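Malonyl CoA-acyl carrier protein transacylase (Burkholderia pseudomallei, PDB 3G87) probably transfers malonyl groups from malonyl-CoA to the holo acyl carrier protein, releasing free CoA. Local coordinates at residues A155-N158 / Q162-I165; L111-R116 / Q212-A217. All coordinates share one frame; numbering follows the deposited sequence.

Interaction 1: A155-N158 / Q162-I165; sequences ANDN and QLVI
V164 faces N156 across two antiparallel strands, and its side chain packs against both N156 and N158. Starting at its root, V164 CB rests 3.6 Å from N156 CB. Of the two methyls, CG2 does the touching: it lies anti to the carbonyl carbon (CG1 is the branch anti to the backbone N, chi1 -167°), and this sets it 3.3 Å from N156 CB, with the two side chains running alongside each other in the same direction. N158 crosses obliquely from two residues further along, its ND2 reaching the same methyl, while N158 OD1 is hydrogen-bonded to H91 NE2.

The backbone grips this pair from both directions. V164 N gives a nearly straight bond, 3.0 Å, to a lone pair of N156 O. V164 O takes two donors, A155 N at a short 2.6 Å and N156 N at a longer 3.3 Å. On the other face, L163 CD2 lies 3.5 Å from D157 OD1.

Two successive residues, A155 and N156, set against the single V164 make a classic beta bulge in the hairpin of strands 153-159 and 162-168, at the edge of the small antiparallel sheet of this acyltransferase fold.

Interaction 2: L111-R116 / Q212-A217; sequences LKLVAR and QSFRLA
L113, on helix 107-123, meets the ring of F214 in a CH-pi contact that joins this helix to the loop following helix 201-211 in the acyltransferase fold. L113 from the helix and F214 from the loop slide past each other in opposite directions, and a leucine methyl ends up over the aromatic face. Both have CG anti to their own carbonyl carbon; in F214 (chi1 -62°) this sends the ring out from the loop to the helix, whose nearest CA, that of L113, is 9.0 Å from F214 CA.

K112, one residue earlier on the helix, brings its aliphatic CD obliquely to the ring, 4.5 Å from F214 CE1, but its chain then leads away from the loop. The contact is apolar and small, burying 161 Å² in all. Other residues finish the setting: H210 meets the F214 ring edge-to-face, and L211 and F105 also pack on L113, which is buried. F214 stays partly exposed.

L113 CD2 sits off-centre, 3.9 Å from the centroid of the F214 ring and 28° from its normal. The displacement is to one side of the ring, where L113 CD2 comes within 3.5 Å of F214 CD2 and 3.7 Å of F214 CE2.

Overall arrangement
Interactions 1 and 2 lie on opposite sides of the chain's centre, 27 Å apart between their centres and about 16 Å between nearest atoms, and they do not touch. In sequence, the hairpin of interaction 1 falls between the two segments that interaction 2 brings together. Interaction 1 belongs to the antiparallel sheet; interaction 2 is helix-to-loop packing beside the helices 30-40, 59-81 and 201-211. H91 lies in a GxSxG sequence with G90, S92 and G94 that fits the nucleophile elbow of acyltransferases, and A155 touches H196, probably the catalytic histidine of the family; both probably place interaction 1 beside the active site. On the interaction 2 side, V114 touches L93 of the GxSxG sequence.

Interaction 1: A155-N158 / Q162-I165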
ATOM      1  N   ALA A 155      -1.133   7.325 -10.221  1.00 16.18           N
ATOM      2  CA  ALA A 155      -0.871   6.007  -9.671  1.00 17.88           C
ATOM      3  C   ALA A 155      -1.514   5.761  -8.305  1.00 18.15           C
ATOM      4  O   ALA A 155      -1.887   4.621  -8.006  1.00 19.37           O
ATOM      5  CB  ALA A 155       0.648   5.786  -9.573  1.00 17.70           C
ATOM      6  N   ASN A 156      -1.537   6.805  -7.458  1.00 18.34           N
ATOM      7  CA  ASN A 156      -2.211   6.839  -6.164  1.00 18.23           C
ATOM      8  C   ASN A 156      -3.193   7.992  -6.133  1.00 18.24           C
ATOM      9  O   ASN A 156      -2.829   9.097  -6.419  1.00 18.55           O
ATOM     10  CB  ASN A 156      -1.231   7.147  -5.016  1.00 18.93           C
ATOM     11  CG  ASN A 156      -0.213   6.049  -4.736  1.00 20.89           C
ATOM     12  OD1 ASN A 156      -0.115   5.020  -5.443  1.00 23.35           O
ATOM     13  ND2 ASN A 156       0.560   6.255  -3.648  1.00 23.51           N
ATOM     14  N   ASP A 157      -4.440   7.764  -5.756  1.00 18.87           N
ATOM     15  CA  ASP A 157      -5.274   8.884  -5.425  1.00 18.32           C
ATOM     16  C   ASP A 157      -5.474   8.804  -3.929  1.00 17.40           C
ATOM     17  O   ASP A 157      -6.278   8.006  -3.447  1.00 14.96           O
ATOM     18  CB  ASP A 157      -6.606   8.828  -6.156  1.00 19.17           C
ATOM     19  CG  ASP A 157      -7.576   9.883  -5.647  1.00 22.55           C
ATOM     20  OD1 ASP A 157      -7.144  10.938  -5.080  1.00 23.51           O
ATOM     21  OD2 ASP A 157      -8.780   9.627  -5.770  1.00 27.64           O
ATOM     22  N   ASN A 158      -4.718   9.623  -3.213  1.00 16.79           N
ATOM     23  CA  ASN A 158      -4.573   9.493  -1.773  1.00 18.01           C
ATOM     24  C   ASN A 158      -5.530  10.354  -0.933  1.00 18.47           C
ATOM     25  O   ASN A 158      -6.085   9.885   0.074  1.00 18.44           O
ATOM     26  CB  ASN A 158      -3.105   9.742  -1.381  1.00 17.57           C
ATOM     27  CG  ASN A 158      -2.261   8.536  -1.627  1.00 19.53           C
ATOM     28  OD1 ASN A 158      -2.775   7.429  -1.636  1.00 22.68           O
ATOM     29  ND2 ASN A 158      -0.975   8.726  -1.873  1.00 20.47           N
ATOM     30  N   GLN A 162      -3.901  15.225  -2.777  1.00 27.74           N
ATOM     31  CA  GLN A 162      -2.683  14.456  -2.734  1.00 27.20           C
ATOM     32  C   GLN A 162      -2.713  13.229  -3.582  1.00 26.23           C
ATOM     33  O   GLN A 162      -3.392  12.315  -3.296  1.00 25.10           O
ATOM     34  CB  GLN A 162      -2.308  14.107  -1.313  1.00 27.87           C
ATOM     35  CG  GLN A 162      -2.195  15.289  -0.403  1.00 32.27           C
ATOM     36  CD  GLN A 162      -2.189  14.899   1.025  1.00 36.73           C
ATOM     37  OE1 GLN A 162      -3.077  15.235   1.756  1.00 38.22           O
ATOM     38  NE2 GLN A 162      -1.204  14.148   1.411  1.00 34.48           N
ATOM     39  N   LEU A 163      -1.949  13.248  -4.645  1.00 25.03           N
ATOM     40  CA  LEU A 163      -1.981  12.223  -5.645  1.00 23.84           C
ATOM     41  C   LEU A 163      -0.576  11.959  -6.039  1.00 23.50           C
ATOM     42  O   LEU A 163       0.247  12.797  -5.885  1.00 23.07           O
ATOM     43  CB  LEU A 163      -2.802  12.650  -6.857  1.00 23.57           C
ATOM     44  CG  LEU A 163      -4.249  13.086  -6.665  1.00 25.43           C
ATOM     45  CD1 LEU A 163      -4.451  14.501  -6.517  1.00 23.23           C
ATOM     46  CD2 LEU A 163      -5.252  12.535  -7.586  1.00 23.61           C
ATOM     47  N   VAL A 164      -0.335  10.756  -6.527  1.00 23.11           N
ATOM     48  CA  VAL A 164       0.944  10.313  -7.010  1.00 22.07           C
ATOM     49  C   VAL A 164       0.902   9.943  -8.469  1.00 21.54           C
ATOM     50  O   VAL A 164       0.041   9.286  -8.921  1.00 21.74           O
ATOM     51  CB  VAL A 164       1.485   9.118  -6.194  1.00 22.31           C
ATOM     52  CG1 VAL A 164       2.895   8.855  -6.480  1.00 22.30           C
ATOM     53  CG2 VAL A 164       1.277   9.309  -4.806  1.00 20.04           C
ATOM     54  N   ILE A 165       1.895  10.390  -9.186  1.00 21.23           N
ATOM     55  CA  ILE A 165       2.049  10.096 -10.565  1.00 20.49           C
ATOM     56  C   ILE A 165       3.180   9.164 -10.775  1.00 21.12           C
ATOM     57  O   ILE A 165       4.060   9.074  -9.992  1.00 20.96           O
ATOM     58  CB  ILE A 165       2.334  11.356 -11.409  1.00 21.31           C
ATOM     59  CG1 ILE A 165       3.471  12.138 -10.821  1.00 20.51           C
ATOM     60  CG2 ILE A 165       1.111  12.209 -11.578  1.00 18.69           C
ATOM     61  CD1 ILE A 165       3.734  13.363 -11.505  1.00 23.35           C
TER

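Interaction 2: L111-R116 / Q212-A217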
ATOM      1  N   LEU A 111       3.890 -13.644   3.027  1.00 18.32           N
ATOM      2  CA  LEU A 111       5.246 -13.206   2.907  1.00 18.20           C
ATOM      3  C   LEU A 111       5.802 -13.784   1.610  1.00 19.83           C
ATOM      4  O   LEU A 111       6.435 -13.070   0.824  1.00 19.76           O
ATOM      5  CB  LEU A 111       6.079 -13.574   4.143  1.00 18.03           C
ATOM      6  CG  LEU A 111       7.577 -13.192   4.133  1.00 19.48           C
ATOM      7  CD1 LEU A 111       7.796 -11.648   4.011  1.00 14.40           C
ATOM      8  CD2 LEU A 111       8.263 -13.713   5.359  1.00 17.00           C
ATOM      9  N   LYS A 112       5.505 -15.054   1.334  1.00 20.45           N
ATOM     10  CA  LYS A 112       5.882 -15.605   0.047  1.00 20.75           C
ATOM     11  C   LYS A 112       5.307 -14.832  -1.144  1.00 20.39           C
ATOM     12  O   LYS A 112       6.032 -14.578  -2.137  1.00 20.87           O
ATOM     13  CB  LYS A 112       5.476 -17.075  -0.046  1.00 22.00           C
ATOM     14  CG  LYS A 112       6.399 -18.024   0.680  1.00 22.92           C
ATOM     15  CD  LYS A 112       5.598 -19.262   0.966  1.00 26.96           C
ATOM     16  CE  LYS A 112       6.462 -20.486   0.989  1.00 32.35           C
ATOM     17  NZ  LYS A 112       5.941 -21.519   1.952  1.00 34.54           N
ATOM     18  N   LEU A 113       4.032 -14.443  -1.074  1.00 18.41           N
ATOM     19  CA  LEU A 113       3.501 -13.640  -2.164  1.00 17.44           C
ATOM     20  C   LEU A 113       4.228 -12.292  -2.306  1.00 17.30           C
ATOM     21  O   LEU A 113       4.476 -11.859  -3.439  1.00 17.66           O
ATOM     22  CB  LEU A 113       2.002 -13.424  -2.030  1.00 17.03           C
ATOM     23  CG  LEU A 113       1.058 -14.635  -2.000  1.00 19.51           C
ATOM     24  CD1 LEU A 113      -0.331 -14.101  -1.611  1.00 23.70           C
ATOM     25  CD2 LEU A 113       0.969 -15.483  -3.343  1.00 16.79           C
ATOM     26  N   VAL A 114       4.557 -11.676  -1.181  1.00 16.27           N
ATOM     27  CA  VAL A 114       5.194 -10.379  -1.105  1.00 16.57           C
ATOM     28  C   VAL A 114       6.610 -10.340  -1.683  1.00 17.34           C
ATOM     29  O   VAL A 114       6.936  -9.477  -2.403  1.00 17.25           O
ATOM     30  CB  VAL A 114       5.131  -9.794   0.310  1.00 17.31           C
ATOM     31  CG1 VAL A 114       6.057  -8.721   0.479  1.00 17.40           C
ATOM     32  CG2 VAL A 114       3.781  -9.332   0.660  1.00 15.17           C
ATOM     33  N   ALA A 115       7.405 -11.334  -1.341  1.00 17.42           N
ATOM     34  CA  ALA A 115       8.702 -11.529  -1.898  1.00 17.47           C
ATOM     35  C   ALA A 115       8.694 -11.677  -3.415  1.00 17.14           C
ATOM     36  O   ALA A 115       9.488 -11.122  -4.042  1.00 18.35           O
ATOM     37  CB  ALA A 115       9.399 -12.635  -1.243  1.00 16.80           C
ATOM     38  N   ARG A 116       7.759 -12.388  -3.985  1.00 16.60           N
ATOM     39  CA  ARG A 116       7.661 -12.451  -5.429  1.00 17.07           C
ATOM     40  C   ARG A 116       7.223 -11.126  -6.019  1.00 17.34           C
ATOM     41  O   ARG A 116       7.775 -10.696  -6.968  1.00 17.95           O
ATOM     42  CB  ARG A 116       6.781 -13.614  -5.903  1.00 14.95           C
ATOM     43  CG  ARG A 116       6.642 -13.795  -7.390  1.00 15.59           C
ATOM     44  CD  ARG A 116       7.444 -14.891  -7.945  1.00 16.95           C
ATOM     45  NE  ARG A 116       8.788 -14.888  -7.419  1.00 18.64           N
ATOM     46  CZ  ARG A 116       9.896 -14.456  -8.014  1.00 22.25           C
ATOM     47  NH1 ARG A 116      11.022 -14.527  -7.385  1.00 15.87           N
ATOM     48  NH2 ARG A 116       9.925 -14.012  -9.215  1.00 24.51           N
ATOM     49  N   GLN A 212      -1.215 -18.599  -8.942  1.00 26.99           N
ATOM     50  CA  GLN A 212      -1.890 -19.817  -9.269  1.00 27.93           C
ATOM     51  C   GLN A 212      -1.429 -21.012  -8.473  1.00 27.42           C
ATOM     52  O   GLN A 212      -2.115 -21.972  -8.403  1.00 28.62           O
ATOM     53  CB  GLN A 212      -1.920 -20.058 -10.773  1.00 28.74           C
ATOM     54  CG  GLN A 212      -2.932 -19.203 -11.510  1.00 33.91           C
ATOM     55  CD  GLN A 212      -2.738 -19.145 -13.013  1.00 44.14           C
ATOM     56  OE1 GLN A 212      -1.659 -18.884 -13.505  1.00 47.87           O
ATOM     57  NE2 GLN A 212      -3.795 -19.372 -13.749  1.00 47.42           N
ATOM     58  N   SER A 213      -0.297 -20.912  -7.815  1.00 26.26           N
ATOM     59  CA  SER A 213       0.166 -21.938  -6.903  1.00 26.47           C
ATOM     60  C   SER A 213      -0.352 -21.918  -5.465  1.00 27.19           C
ATOM     61  O   SER A 213       0.131 -22.653  -4.654  1.00 27.82           O
ATOM     62  CB  SER A 213       1.669 -21.915  -6.791  1.00 26.08           C
ATOM     63  OG  SER A 213       2.296 -22.117  -7.985  1.00 27.16           O
ATOM     64  N   PHE A 214      -1.304 -21.060  -5.161  1.00 26.20           N
ATOM     65  CA  PHE A 214      -1.757 -20.776  -3.815  1.00 25.83           C
ATOM     66  C   PHE A 214      -3.285 -20.806  -3.832  1.00 26.56           C
ATOM     67  O   PHE A 214      -3.945 -20.379  -4.813  1.00 26.40           O
ATOM     68  CB  PHE A 214      -1.213 -19.396  -3.335  1.00 25.83           C
ATOM     69  CG  PHE A 214       0.318 -19.322  -3.268  1.00 24.23           C
ATOM     70  CD1 PHE A 214       1.012 -19.817  -2.155  1.00 25.27           C
ATOM     71  CD2 PHE A 214       1.055 -18.833  -4.334  1.00 20.36           C
ATOM     72  CE1 PHE A 214       2.423 -19.791  -2.111  1.00 23.78           C
ATOM     73  CE2 PHE A 214       2.445 -18.789  -4.287  1.00 20.78           C
ATOM     74  CZ  PHE A 214       3.128 -19.265  -3.180  1.00 21.27           C
ATOM     75  N   ARG A 215      -3.855 -21.358  -2.768  1.00 26.96           N
ATOM     76  CA  ARG A 215      -5.293 -21.442  -2.637  1.00 27.23           C
ATOM     77  C   ARG A 215      -5.680 -20.347  -1.646  1.00 27.54           C
ATOM     78  O   ARG A 215      -5.383 -20.447  -0.452  1.00 28.75           O
ATOM     79  CB  ARG A 215      -5.698 -22.853  -2.183  1.00 28.64           C
ATOM     80  N   LEU A 216      -6.276 -19.258  -2.157  1.00 27.03           N
ATOM     81  CA  LEU A 216      -6.617 -18.075  -1.355  1.00 25.55           C
ATOM     82  C   LEU A 216      -8.064 -18.123  -0.876  1.00 25.70           C
ATOM     83  O   LEU A 216      -8.968 -18.198  -1.703  1.00 25.99           O
ATOM     84  CB  LEU A 216      -6.407 -16.828  -2.186  1.00 24.31           C
ATOM     85  CG  LEU A 216      -5.046 -16.249  -1.973  1.00 23.33           C
ATOM     86  CD1 LEU A 216      -4.008 -17.065  -2.661  1.00 21.59           C
ATOM     87  CD2 LEU A 216      -5.055 -14.870  -2.515  1.00 25.26           C
ATOM     88  N   ALA A 217      -8.278 -18.099   0.449  1.00 24.75           N
ATOM     89  CA  ALA A 217      -9.641 -18.161   1.023  1.00 23.50           C
ATOM     90  C   ALA A 217     -10.399 -16.840   0.836  1.00 22.78           C
ATOM     91  O   ALA A 217      -9.793 -15.781   0.685  1.00 22.15           O
ATOM     92  CB  ALA A 217      -9.617 -18.632   2.532  1.00 22.03           C
TER